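Local coordinates for putative Fe-S biosynthesis protein (Lactobacillus salivarius, PDB 2P2E) that is of unknown function but probably takes part in the assembly of iron-sulphur clusters, at residues Asp29-Val34 and Ser44-Phe49; Asn23-Leu28 and Lys74-Gly79; Ser98-Thr103 and Leu114-Phe119; Tyr84-Met89 and Gly104-Glu109. All blocks are in the same frame, centred on the assembly; numbering follows the deposited sequence.

Interaction 1: Asp29-Val34 and Ser44-Phe49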
loop_
_atom_site.group_PDB
_atom_site.type_symbol
_atom_site.label_atom_id
_atom_site.label_comp_id
_atom_site.label_asym_id
_atom_site.label_seq_id
_atom_site.Cartn_x
_atom_site.Cartn_y
_atom_site.Cartn_z
ATOM N N ASP A 29 0.247 3.331 -2.285
ATOM C CA ASP A 29 0.450 4.647 -2.850
ATOM C C ASP A 29 1.886 5.024 -3.156
ATOM O O ASP A 29 2.809 4.660 -2.437
ATOM C CB ASP A 29 -0.166 5.689 -1.905
ATOM C CG ASP A 29 0.079 7.115 -2.353
ATOM O OD1 ASP A 29 -0.241 7.433 -3.518
ATOM O OD2 ASP A 29 0.581 7.920 -1.537
ATOM N N PHE A 30 2.060 5.738 -4.260
ATOM C CA PHE A 30 3.364 6.244 -4.638
ATOM C C PHE A 30 3.207 7.725 -4.296
ATOM O O PHE A 30 2.502 8.470 -4.975
ATOM C CB PHE A 30 3.631 6.053 -6.128
ATOM C CG PHE A 30 5.059 6.267 -6.498
ATOM C CD1 PHE A 30 6.056 5.484 -5.920
ATOM C CD2 PHE A 30 5.424 7.275 -7.378
ATOM C CE1 PHE A 30 7.399 5.706 -6.202
ATOM C CE2 PHE A 30 6.763 7.508 -7.670
ATOM C CZ PHE A 30 7.752 6.719 -7.078
ATOM N N ASP A 31 3.847 8.122 -3.206
ATOM C CA ASP A 31 3.772 9.474 -2.684
ATOM C C ASP A 31 4.463 10.496 -3.558
ATOM O O ASP A 31 5.612 10.829 -3.317
ATOM C CB ASP A 31 4.390 9.498 -1.293
ATOM C CG ASP A 31 3.966 10.693 -0.507
ATOM O OD1 ASP A 31 3.297 11.563 -1.100
ATOM O OD2 ASP A 31 4.293 10.766 0.695
ATOM N N ASP A 32 3.762 11.008 -4.561
ATOM C CA ASP A 32 4.357 11.982 -5.469
ATOM C C ASP A 32 3.476 13.209 -5.659
ATOM O O ASP A 32 3.759 14.074 -6.487
ATOM C CB ASP A 32 4.628 11.328 -6.825
ATOM C CG ASP A 32 3.407 10.621 -7.380
ATOM O OD1 ASP A 32 2.293 10.874 -6.877
ATOM O OD2 ASP A 32 3.559 9.820 -8.323
ATOM N N GLY A 33 2.399 13.282 -4.891
ATOM C CA GLY A 33 1.517 14.422 -5.004
ATOM C C GLY A 33 0.457 14.259 -6.071
ATOM O O GLY A 33 -0.440 15.091 -6.181
ATOM N N VAL A 34 0.555 13.203 -6.869
ATOM C CA VAL A 34 -0.442 12.972 -7.905
ATOM C C VAL A 34 -1.647 12.198 -7.328
ATOM O O VAL A 34 -1.486 11.209 -6.602
ATOM C CB VAL A 34 0.162 12.185 -9.095
ATOM C CG1 VAL A 34 -0.857 12.070 -10.215
ATOM C CG2 VAL A 34 1.406 12.883 -9.599
ATOM N N SER A 44 4.636 13.232 2.152
ATOM C CA SER A 44 6.074 13.361 2.074
ATOM C C SER A 44 6.265 13.114 0.589
ATOM O O SER A 44 6.480 11.979 0.157
ATOM C CB SER A 44 6.723 12.258 2.905
ATOM O OG SER A 44 5.909 11.960 4.034
ATOM N N LEU A 45 6.149 14.172 -0.200
ATOM C CA LEU A 45 6.267 14.035 -1.641
ATOM C C LEU A 45 7.645 13.615 -2.130
ATOM O O LEU A 45 8.174 14.203 -3.071
ATOM C CB LEU A 45 5.847 15.342 -2.312
ATOM C CG LEU A 45 4.497 15.862 -1.806
ATOM C CD1 LEU A 45 4.224 17.214 -2.433
ATOM C CD2 LEU A 45 3.370 14.881 -2.135
ATOM N N ASN A 46 8.228 12.595 -1.510
ATOM C CA ASN A 46 9.542 12.123 -1.931
ATOM C C ASN A 46 9.408 10.901 -2.844
ATOM O O ASN A 46 10.325 10.084 -2.963
ATOM C CB ASN A 46 10.381 11.774 -0.711
ATOM C CG ASN A 46 9.770 10.671 0.107
ATOM O OD1 ASN A 46 8.617 10.770 0.552
ATOM N ND2 ASN A 46 10.537 9.598 0.318
ATOM N N SER A 47 8.258 10.800 -3.501
ATOM C CA SER A 47 7.971 9.698 -4.406
ATOM C C SER A 47 8.440 8.370 -3.823
ATOM O O SER A 47 9.359 7.726 -4.335
ATOM C CB SER A 47 8.615 9.956 -5.771
ATOM O OG SER A 47 9.984 10.278 -5.623
ATOM N N ASP A 48 7.792 7.977 -2.731
ATOM C CA ASP A 48 8.099 6.728 -2.063
ATOM C C ASP A 48 6.831 5.939 -1.822
ATOM O O ASP A 48 5.737 6.491 -1.869
ATOM C CB ASP A 48 8.793 7.001 -0.744
ATOM C CG ASP A 48 10.202 6.512 -0.747
ATOM O OD1 ASP A 48 10.594 5.913 -1.774
ATOM O OD2 ASP A 48 10.913 6.718 0.264
ATOM N N PHE A 49 6.983 4.648 -1.562
ATOM C CA PHE A 49 5.848 3.766 -1.312
ATOM C C PHE A 49 5.329 3.816 0.101
ATOM O O PHE A 49 6.093 3.936 1.044
ATOM C CB PHE A 49 6.232 2.328 -1.605
ATOM C CG PHE A 49 6.302 2.013 -3.049
ATOM C CD1 PHE A 49 5.153 2.002 -3.816
ATOM C CD2 PHE A 49 7.512 1.709 -3.643
ATOM C CE1 PHE A 49 5.207 1.688 -5.165
ATOM C CE2 PHE A 49 7.572 1.395 -4.986
ATOM C CZ PHE A 49 6.420 1.382 -5.747
#

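Interaction 2: Asn23-Leu28 and Lys74-Gly79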
loop_
_atom_site.group_PDB
_atom_site.type_symbol
_atom_site.label_atom_id
_atom_site.label_comp_id
_atom_site.label_asym_id
_atom_site.label_seq_id
_atom_site.Cartn_x
_atom_site.Cartn_y
_atom_site.Cartn_z
ATOM N N ASN A 23 -15.832 -1.712 5.096
ATOM C CA ASN A 23 -15.887 -0.437 4.396
ATOM C C ASN A 23 -14.488 0.101 4.076
ATOM O O ASN A 23 -14.336 1.248 3.634
ATOM C CB ASN A 23 -16.647 0.573 5.265
ATOM C CG ASN A 23 -17.489 1.536 4.447
ATOM O OD1 ASN A 23 -17.208 2.744 4.383
ATOM N ND2 ASN A 23 -18.535 1.005 3.812
ATOM N N ALA A 24 -13.471 -0.727 4.291
ATOM C CA ALA A 24 -12.103 -0.298 4.043
ATOM C C ALA A 24 -11.451 -0.887 2.794
ATOM O O ALA A 24 -11.678 -2.049 2.444
ATOM C CB ALA A 24 -11.248 -0.597 5.256
ATOM N N VAL A 25 -10.628 -0.058 2.154
ATOM C CA VAL A 25 -9.891 -0.396 0.945
ATOM C C VAL A 25 -8.413 -0.048 1.157
ATOM O O VAL A 25 -8.083 0.960 1.768
ATOM C CB VAL A 25 -10.431 0.402 -0.275
ATOM C CG1 VAL A 25 -9.553 0.178 -1.497
ATOM C CG2 VAL A 25 -11.855 -0.015 -0.572
ATOM N N LEU A 26 -7.524 -0.896 0.654
ATOM C CA LEU A 26 -6.091 -0.674 0.792
ATOM C C LEU A 26 -5.457 -0.133 -0.473
ATOM O O LEU A 26 -5.782 -0.564 -1.582
ATOM C CB LEU A 26 -5.391 -1.973 1.175
ATOM C CG LEU A 26 -5.674 -2.471 2.585
ATOM C CD1 LEU A 26 -4.978 -3.777 2.818
ATOM C CD2 LEU A 26 -5.196 -1.445 3.578
ATOM N N LEU A 27 -4.540 0.807 -0.295
ATOM C CA LEU A 27 -3.854 1.392 -1.420
ATOM C C LEU A 27 -2.346 1.346 -1.250
ATOM O O LEU A 27 -1.819 1.627 -0.173
ATOM C CB LEU A 27 -4.268 2.846 -1.599
ATOM C CG LEU A 27 -5.751 3.184 -1.632
ATOM C CD1 LEU A 27 -5.872 4.690 -1.786
ATOM C CD2 LEU A 27 -6.453 2.465 -2.769
ATOM N N LEU A 28 -1.655 0.966 -2.315
ATOM C CA LEU A 28 -0.206 0.969 -2.306
ATOM C C LEU A 28 0.056 2.268 -3.048
ATOM O O LEU A 28 0.055 2.314 -4.275
ATOM C CB LEU A 28 0.349 -0.211 -3.084
ATOM C CG LEU A 28 1.872 -0.239 -3.170
ATOM C CD1 LEU A 28 2.508 -0.142 -1.784
ATOM C CD2 LEU A 28 2.281 -1.522 -3.843
ATOM N N LYS A 74 -7.478 -7.107 -1.818
ATOM C CA LYS A 74 -6.939 -6.295 -2.893
ATOM C C LYS A 74 -6.170 -5.072 -2.440
ATOM O O LYS A 74 -6.382 -4.557 -1.353
ATOM C CB LYS A 74 -8.068 -5.847 -3.814
ATOM C CG LYS A 74 -8.490 -6.889 -4.811
ATOM C CD LYS A 74 -9.684 -6.414 -5.622
ATOM C CE LYS A 74 -10.030 -7.402 -6.720
ATOM N NZ LYS A 74 -10.305 -8.760 -6.169
ATOM N N PHE A 75 -5.280 -4.622 -3.313
ATOM C CA PHE A 75 -4.455 -3.436 -3.119
ATOM C C PHE A 75 -4.637 -2.611 -4.374
ATOM O O PHE A 75 -4.374 -3.101 -5.469
ATOM C CB PHE A 75 -2.983 -3.810 -3.031
ATOM C CG PHE A 75 -2.519 -4.156 -1.659
ATOM C CD1 PHE A 75 -2.272 -3.156 -0.728
ATOM C CD2 PHE A 75 -2.276 -5.483 -1.306
ATOM C CE1 PHE A 75 -1.781 -3.474 0.545
ATOM C CE2 PHE A 75 -1.787 -5.811 -0.036
ATOM C CZ PHE A 75 -1.537 -4.812 0.885
ATOM N N TYR A 76 -5.090 -1.374 -4.239
ATOM C CA TYR A 76 -5.266 -0.536 -5.412
ATOM C C TYR A 76 -4.057 0.359 -5.547
ATOM O O TYR A 76 -3.432 0.704 -4.555
ATOM C CB TYR A 76 -6.543 0.286 -5.277
ATOM C CG TYR A 76 -7.761 -0.572 -5.437
ATOM C CD1 TYR A 76 -8.316 -0.792 -6.687
ATOM C CD2 TYR A 76 -8.318 -1.229 -4.346
ATOM C CE1 TYR A 76 -9.394 -1.644 -6.850
ATOM C CE2 TYR A 76 -9.399 -2.088 -4.497
ATOM C CZ TYR A 76 -9.931 -2.288 -5.753
ATOM O OH TYR A 76 -11.010 -3.126 -5.902
ATOM N N TYR A 77 -3.713 0.721 -6.775
ATOM C CA TYR A 77 -2.564 1.585 -6.998
ATOM C C TYR A 77 -2.697 2.389 -8.280
ATOM O O TYR A 77 -3.447 2.022 -9.190
ATOM C CB TYR A 77 -1.276 0.760 -7.040
ATOM C CG TYR A 77 -1.160 -0.138 -8.237
ATOM C CD1 TYR A 77 -0.337 0.198 -9.310
ATOM C CD2 TYR A 77 -1.869 -1.330 -8.297
ATOM C CE1 TYR A 77 -0.219 -0.637 -10.417
ATOM C CE2 TYR A 77 -1.765 -2.171 -9.400
ATOM C CZ TYR A 77 -0.937 -1.819 -10.451
ATOM O OH TYR A 77 -0.835 -2.663 -11.521
ATOM N N LYS A 78 -1.962 3.492 -8.343
ATOM C CA LYS A 78 -1.995 4.345 -9.513
ATOM C C LYS A 78 -1.286 3.604 -10.628
ATOM O O LYS A 78 -0.143 3.179 -10.474
ATOM C CB LYS A 78 -1.314 5.674 -9.206
ATOM C CG LYS A 78 -2.044 6.457 -8.132
ATOM C CD LYS A 78 -1.374 7.771 -7.797
ATOM C CE LYS A 78 -0.118 7.573 -6.986
ATOM N NZ LYS A 78 0.323 8.854 -6.361
ATOM N N GLY A 79 -1.985 3.425 -11.742
ATOM C CA GLY A 79 -1.411 2.716 -12.867
ATOM C C GLY A 79 0.060 2.976 -13.108
ATOM O O GLY A 79 0.879 2.077 -12.970
HETATM O O HOH W 1 -8.418 -3.793 -0.139
HETATM O O HOH W 2 0.623 3.940 -6.406
#

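Interaction 3: Ser98-Thr103 and Leu114-Phe119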
loop_
_atom_site.group_PDB
_atom_site.type_symbol
_atom_site.label_atom_id
_atom_site.label_comp_id
_atom_site.label_asym_id
_atom_site.label_seq_id
_atom_site.Cartn_x
_atom_site.Cartn_y
_atom_site.Cartn_z
ATOM N N SER A 98 8.771 -1.748 14.328
ATOM C CA SER A 98 7.438 -2.292 14.105
ATOM C C SER A 98 6.893 -1.962 12.726
ATOM O O SER A 98 5.691 -2.095 12.487
ATOM C CB SER A 98 6.471 -1.763 15.161
ATOM O OG SER A 98 6.324 -0.355 15.063
ATOM N N LEU A 99 7.762 -1.533 11.819
ATOM C CA LEU A 99 7.315 -1.182 10.479
ATOM C C LEU A 99 7.296 -2.353 9.511
ATOM O O LEU A 99 7.905 -3.401 9.757
ATOM C CB LEU A 99 8.199 -0.080 9.910
ATOM C CG LEU A 99 7.948 1.324 10.449
ATOM C CD1 LEU A 99 9.062 2.246 9.983
ATOM C CD2 LEU A 99 6.610 1.828 9.955
ATOM N N LEU A 100 6.585 -2.172 8.404
ATOM C CA LEU A 100 6.513 -3.204 7.394
ATOM C C LEU A 100 7.626 -3.000 6.386
ATOM O O LEU A 100 8.267 -1.950 6.352
ATOM C CB LEU A 100 5.170 -3.167 6.678
ATOM C CG LEU A 100 3.955 -3.570 7.508
ATOM C CD1 LEU A 100 2.709 -3.461 6.660
ATOM C CD2 LEU A 100 4.118 -4.980 8.009
ATOM N N ARG A 101 7.846 -4.013 5.560
ATOM C CA ARG A 101 8.877 -3.960 4.543
ATOM C C ARG A 101 8.276 -4.375 3.207
ATOM O O ARG A 101 7.459 -5.281 3.149
ATOM C CB ARG A 101 10.010 -4.911 4.917
ATOM C CG ARG A 101 11.177 -4.856 3.977
ATOM C CD ARG A 101 12.033 -6.099 4.120
ATOM N NE ARG A 101 12.458 -6.305 5.497
ATOM C CZ ARG A 101 13.264 -5.478 6.163
ATOM N NH1 ARG A 101 13.741 -4.380 5.569
ATOM N NH2 ARG A 101 13.585 -5.743 7.432
ATOM N N LEU A 102 8.678 -3.707 2.138
ATOM C CA LEU A 102 8.185 -4.037 0.816
ATOM C C LEU A 102 9.345 -4.456 -0.072
ATOM O O LEU A 102 10.201 -3.638 -0.404
ATOM C CB LEU A 102 7.486 -2.834 0.187
ATOM C CG LEU A 102 7.030 -3.094 -1.257
ATOM C CD1 LEU A 102 5.874 -4.059 -1.245
ATOM C CD2 LEU A 102 6.634 -1.800 -1.950
ATOM N N THR A 103 9.381 -5.727 -0.456
ATOM C CA THR A 103 10.450 -6.209 -1.318
ATOM C C THR A 103 9.905 -6.851 -2.589
ATOM O O THR A 103 8.764 -7.291 -2.624
ATOM C CB THR A 103 11.351 -7.241 -0.591
ATOM O OG1 THR A 103 10.559 -8.349 -0.151
ATOM C CG2 THR A 103 12.052 -6.594 0.604
ATOM N N LEU A 114 8.051 0.483 5.248
ATOM C CA LEU A 114 6.742 0.784 4.687
ATOM C C LEU A 114 5.753 1.225 5.760
ATOM O O LEU A 114 5.354 0.429 6.593
ATOM C CB LEU A 114 6.242 -0.467 3.993
ATOM C CG LEU A 114 4.988 -0.454 3.139
ATOM C CD1 LEU A 114 5.171 0.446 1.925
ATOM C CD2 LEU A 114 4.710 -1.885 2.717
ATOM N N SER A 115 5.338 2.485 5.734
ATOM C CA SER A 115 4.407 2.990 6.744
ATOM C C SER A 115 2.955 2.774 6.381
ATOM O O SER A 115 2.632 2.410 5.260
ATOM C CB SER A 115 4.616 4.481 6.968
ATOM O OG SER A 115 4.079 5.233 5.897
ATOM N N ILE A 116 2.072 3.014 7.337
ATOM C CA ILE A 116 0.648 2.851 7.099
ATOM C C ILE A 116 -0.114 4.113 7.480
ATOM O O ILE A 116 0.027 4.617 8.585
ATOM C CB ILE A 116 0.086 1.700 7.919
ATOM C CG1 ILE A 116 0.957 0.466 7.725
ATOM C CG2 ILE A 116 -1.356 1.428 7.502
ATOM C CD1 ILE A 116 0.676 -0.626 8.714
ATOM N N GLN A 117 -0.935 4.609 6.569
ATOM C CA GLN A 117 -1.702 5.810 6.838
ATOM C C GLN A 117 -3.202 5.561 6.807
ATOM O O GLN A 117 -3.734 5.077 5.810
ATOM C CB GLN A 117 -1.347 6.874 5.813
ATOM C CG GLN A 117 0.132 6.980 5.584
ATOM C CD GLN A 117 0.637 8.361 5.885
ATOM O OE1 GLN A 117 1.806 8.686 5.632
ATOM N NE2 GLN A 117 -0.244 9.196 6.431
ATOM N N ASP A 118 -3.873 5.901 7.902
ATOM C CA ASP A 118 -5.313 5.726 7.998
ATOM C C ASP A 118 -6.020 7.020 7.634
ATOM O O ASP A 118 -6.059 7.955 8.434
ATOM C CB ASP A 118 -5.718 5.319 9.416
ATOM C CG ASP A 118 -7.187 4.906 9.512
ATOM O OD1 ASP A 118 -7.929 5.098 8.518
ATOM O OD2 ASP A 118 -7.602 4.395 10.583
ATOM N N PHE A 119 -6.577 7.066 6.427
ATOM C CA PHE A 119 -7.295 8.244 5.966
ATOM C C PHE A 119 -8.801 7.986 5.944
ATOM O O PHE A 119 -9.548 8.686 5.252
ATOM C CB PHE A 119 -6.836 8.658 4.553
ATOM C CG PHE A 119 -5.424 9.211 4.483
ATOM C CD1 PHE A 119 -4.774 9.696 5.617
ATOM C CD2 PHE A 119 -4.757 9.278 3.257
ATOM C CE1 PHE A 119 -3.484 10.238 5.521
ATOM C CE2 PHE A 119 -3.469 9.820 3.158
ATOM C CZ PHE A 119 -2.836 10.299 4.290
HETATM O O HOH W 3 4.343 -0.259 9.055
#

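Interaction 4: Tyr84-Met89 and Gly104-Glu109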
loop_
_atom_site.group_PDB
_atom_site.type_symbol
_atom_site.label_atom_id
_atom_site.label_comp_id
_atom_site.label_asym_id
_atom_site.label_seq_id
_atom_site.Cartn_x
_atom_site.Cartn_y
_atom_site.Cartn_z
ATOM N N TYR A 84 7.456 1.338 -11.018
ATOM C CA TYR A 84 8.339 1.315 -9.864
ATOM C C TYR A 84 8.176 0.047 -9.047
ATOM O O TYR A 84 8.832 -0.136 -8.023
ATOM C CB TYR A 84 8.079 2.528 -8.982
ATOM C CG TYR A 84 8.433 3.813 -9.657
ATOM C CD1 TYR A 84 9.709 4.018 -10.167
ATOM C CD2 TYR A 84 7.493 4.823 -9.806
ATOM C CE1 TYR A 84 10.041 5.202 -10.813
ATOM C CE2 TYR A 84 7.818 6.014 -10.451
ATOM C CZ TYR A 84 9.090 6.197 -10.954
ATOM O OH TYR A 84 9.403 7.357 -11.627
HETATM N N MSE A 85 7.313 -0.843 -9.515
HETATM C CA MSE A 85 7.071 -2.069 -8.789
HETATM C C MSE A 85 7.693 -3.295 -9.431
HETATM O O MSE A 85 8.397 -3.211 -10.429
HETATM C CB MSE A 85 5.563 -2.266 -8.620
HETATM C CG MSE A 85 4.877 -1.113 -7.906
HETATM SE SE MSE A 85 2.934 -1.250 -7.985
HETATM C CE MSE A 85 2.470 0.440 -7.123
ATOM N N ASP A 86 7.402 -4.437 -8.827
ATOM C CA ASP A 86 7.890 -5.742 -9.261
ATOM C C ASP A 86 6.645 -6.606 -9.488
ATOM O O ASP A 86 5.598 -6.364 -8.881
ATOM C CB ASP A 86 8.722 -6.342 -8.141
ATOM C CG ASP A 86 9.891 -7.110 -8.639
ATOM O OD1 ASP A 86 9.658 -8.120 -9.338
ATOM O OD2 ASP A 86 11.037 -6.702 -8.326
ATOM N N ASP A 87 6.750 -7.614 -10.344
ATOM C CA ASP A 87 5.602 -8.478 -10.614
ATOM C C ASP A 87 5.201 -9.322 -9.411
ATOM O O ASP A 87 4.023 -9.590 -9.183
ATOM C CB ASP A 87 5.898 -9.383 -11.807
ATOM C CG ASP A 87 5.991 -8.610 -13.103
ATOM O OD1 ASP A 87 4.972 -8.006 -13.517
ATOM O OD2 ASP A 87 7.081 -8.595 -13.710
ATOM N N ASN A 88 6.188 -9.736 -8.637
ATOM C CA ASN A 88 5.914 -10.538 -7.470
ATOM C C ASN A 88 6.582 -9.873 -6.294
ATOM O O ASN A 88 7.799 -9.946 -6.145
ATOM C CB ASN A 88 6.476 -11.935 -7.659
ATOM C CG ASN A 88 5.823 -12.945 -6.745
ATOM O OD1 ASN A 88 4.598 -13.092 -6.740
ATOM N ND2 ASN A 88 6.632 -13.651 -5.966
HETATM N N MSE A 89 5.791 -9.223 -5.456
HETATM C CA MSE A 89 6.355 -8.536 -4.318
HETATM C C MSE A 89 5.967 -9.144 -3.000
HETATM O O MSE A 89 5.134 -10.035 -2.932
HETATM C CB MSE A 89 5.932 -7.088 -4.339
HETATM C CG MSE A 89 6.378 -6.371 -5.570
HETATM SE SE MSE A 89 5.575 -4.628 -5.622
HETATM C CE MSE A 89 3.853 -5.112 -6.351
ATOM N N GLY A 104 10.726 -6.887 -3.637
ATOM C CA GLY A 104 10.311 -7.489 -4.892
ATOM C C GLY A 104 11.263 -8.597 -5.319
ATOM O O GLY A 104 12.454 -8.555 -5.006
ATOM N N ASP A 105 10.749 -9.593 -6.034
ATOM C CA ASP A 105 11.580 -10.714 -6.488
ATOM C C ASP A 105 12.756 -10.358 -7.385
ATOM O O ASP A 105 13.745 -11.093 -7.442
ATOM C CB ASP A 105 10.747 -11.736 -7.251
ATOM C CG ASP A 105 9.863 -12.542 -6.361
ATOM O OD1 ASP A 105 9.911 -12.347 -5.123
ATOM O OD2 ASP A 105 9.119 -13.379 -6.913
ATOM N N ASN A 106 12.646 -9.243 -8.094
ATOM C CA ASN A 106 13.688 -8.843 -9.022
ATOM C C ASN A 106 14.391 -7.543 -8.645
ATOM O O ASN A 106 15.466 -7.260 -9.157
ATOM C CB ASN A 106 13.057 -8.728 -10.409
ATOM C CG ASN A 106 12.249 -9.973 -10.777
ATOM O OD1 ASN A 106 11.151 -9.886 -11.353
ATOM N ND2 ASN A 106 12.794 -11.145 -10.445
ATOM N N SER A 107 13.797 -6.770 -7.742
ATOM C CA SER A 107 14.375 -5.492 -7.338
ATOM C C SER A 107 14.955 -5.517 -5.929
ATOM O O SER A 107 15.754 -4.653 -5.561
ATOM C CB SER A 107 13.303 -4.395 -7.413
ATOM O OG SER A 107 12.724 -4.312 -8.710
ATOM N N GLY A 108 14.559 -6.510 -5.145
ATOM C CA GLY A 108 15.037 -6.590 -3.781
ATOM C C GLY A 108 14.203 -5.622 -2.969
ATOM O O GLY A 108 13.006 -5.468 -3.232
ATOM N N GLU A 109 14.817 -4.960 -1.995
ATOM C CA GLU A 109 14.088 -4.015 -1.171
ATOM C C GLU A 109 13.602 -2.843 -2.000
ATOM O O GLU A 109 14.398 -2.140 -2.609
ATOM C CB GLU A 109 14.963 -3.492 -0.034
ATOM C CG GLU A 109 15.269 -4.529 1.036
ATOM C CD GLU A 109 15.631 -3.884 2.358
ATOM O OE1 GLU A 109 16.509 -2.988 2.348
ATOM O OE2 GLU A 109 15.040 -4.270 3.397
#

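Interaction 1: Asp29-Val34 and Ser44-Phe49
Phe-30 turns the edge of its ring to the face of Phe-49, a T-shaped pair with centroids 5.4 Å apart and planes at 63°. Over one face of the Phe-30 ring runs the backbone of Ser-47 and Asp-48, and Ser-47 CB lies 3.6 Å from Phe-30 CZ. With an alanine at Phe-30, the face of Phe-49 would probably lose its aromatic partner and the Ser-47 backbone its cover. The two phenylalanines form an antiparallel, non-hydrogen-bonded pair where strands 24-30 and 49-55 part into their connecting loop. Just beyond it, Asp-31 N gives a nearly straight bond (168°) to Asp-48 O at 2.8 Å. With CG anti to the backbone N (chi1 -161°), the Asp-31 carboxylate faces the loop, where OD2 accepts a weak bond from Ser-44 N at 2.9 Å. Leu-45 CD2 rests 3.3 Å from Gly-33 N; glycine suits this place because a CB would press on both that methyl and the preceding carbonyl O. Asp-32 OD1 takes up Val-34 N in an Asx turn, its carboxylate held in addition by Lys-78 and Tyr-80. Behind this first shell, Tyr-84 stacks on Phe-30, while Tyr-64 and Arg-50 hold the carboxylate of Asp-29.

Interaction 2: Asn23-Leu28 and Lys74-Gly79
The carbonyl O of Tyr-76 takes one hydrogen bond from strand 24-30, from Leu-28 N at 2.9 Å, and a CA-H...O contact from Leu-27 CA at 3.2 Å. Leu-26 O is used in the same way, accepting from Tyr-76 N at 2.9 Å and touching Phe-75 CA, while the edge of the Tyr-76 ring also lies by it. These bonds straddle the parallel pair Leu-27 and Tyr-76 and join strand 75-77 to 24-30; its other edge pairs with 66-70 in the mixed sheet. The two strand axes are turned 49° apart, and water takes over at both ends: one molecule links Leu-26 N to Lys-74 O, another Leu-28 O to Lys-78 N. On one face Leu-26 and Phe-75 lie side by side, both with CG anti to the carbonyl carbon (chi1 -70° and -88°), which brings Leu-26 CD1 to 3.9 Å from Phe-75 CE1. A serine in place of Phe-75 would probably leave Leu-26 CB and CD1 without their flat neighbour and open a gap on that face. On the other face Tyr-76 is met by two aliphatic chains, Leu-27 CD2 at 3.3 Å from its CB and Val-25 CG1 at 3.4 Å from its CD2. Main-chain bonds therefore set the register, while aliphatic and aromatic carbon surfaces pack on both faces, with Tyr-76 partly exposed.

Interaction 3: Ser98-Thr103 and Leu114-Phe119
Leu-114 carries the apolar centre, with its CB 4.0 Å from Leu-100 CB and its CD2 3.9 Å from Leu-102 CB. Its CG stands anti to the backbone N (chi1 -172°), and from there the branch reaches both leucines of strand 100-104. On the helix side, Leu-100 CD1 meets Ile-116 CD1 methyl to methyl at 4.0 Å; helix 9-19 covers both residues, Lys-14 touching each of them. Leu-102, like Leu-100, also packs on Ile-91, and it reaches Phe-49 of strand 49-55. At the margin Leu-99 CD2 lies alongside Leu-114 O and Ser-115 CA. Leucine suits the buried places because its branched, wholly apolar end offers methyls to several neighbours and brings no polar group. The backbone beneath belongs to the hairpin of strands 100-104 and 108-118, with Leu-100 and Leu-114 as an antiparallel hydrogen-bonded pair. Leu-114 N donates to Leu-100 O at 2.7 Å, but the return bond from Leu-100 N to Leu-114 O is weak at 3.4 Å. A water bridges those two atoms, 3.0 Å from Leu-100 N and 2.7 Å from Leu-114 O. The long direct bond and the bridging water are consistent with the ladder loosening at this end.

Interaction 4: Tyr84-Met89 and Gly104-Glu109
The turn at the end of the hairpin of strands 100-104 and 108-118 closes round the carboxylate of Asp-86. Asn-106 N donates to Asp-86 OD2 at 3.0 Å, on its syn side but tilted 32° out of the carboxylate plane, and Ser-107 OG, also at 3.0 Å, reaches this oxygen from the opposite face. Ser-107 N adds a weak bond to OD2 at 2.8 Å. Such a cluster of donors on one oxygen suits aspartate, short enough to fit within the turn, and would probably stabilise its charge. Gly-104 and Gly-108 bond N to O in both directions, so Asp-105 to Ser-107 form the turn. A CB on Gly-104 would clash with Asp-86 OD2, and the positive phi of Gly-108 is most easily met by a residue without a side chain. Beside this grip, Asp-105 N binds Asn-88 O at 3.0 Å. Asn-88 returns a second bond from ND2 to Asp-105 OD2 at 2.7 Å; CG anti to the backbone N (chi1 -159°) brings its amide there, turned 61° from the carboxylate. Gly-104 forms an antiparallel non-hydrogen-bonded pair with Met-89, a selenomethionine whose backbone is also hydrogen-bonded to Lys-4 and Thr-6 of strand 4-7.

Overall arrangement
Interaction 2 is the buried member, a parallel pairing with aliphatic and aromatic side chains on both faces; interactions 1 and 4 lie farther from the chain centre, where aspartates help to pin the loops, beside an aromatic pair in interaction 1. Interaction 3 lies as near the chain centre as interaction 2 but is only partly buried; both are largely apolar, with bridging water at their backbone margins. Strand 24-30 serves interactions 1 and 2, which Lys-78 ties together by its salt bridge to Asp-32. Strand 108-118 serves interactions 3 and 4, joined by the Arg-101 to Glu-109 salt bridge. Phe-49 of interaction 1 packs on Leu-102 and Leu-114, and Met-85 of interaction 4 touches Phe-49, Leu-28 and Tyr-77.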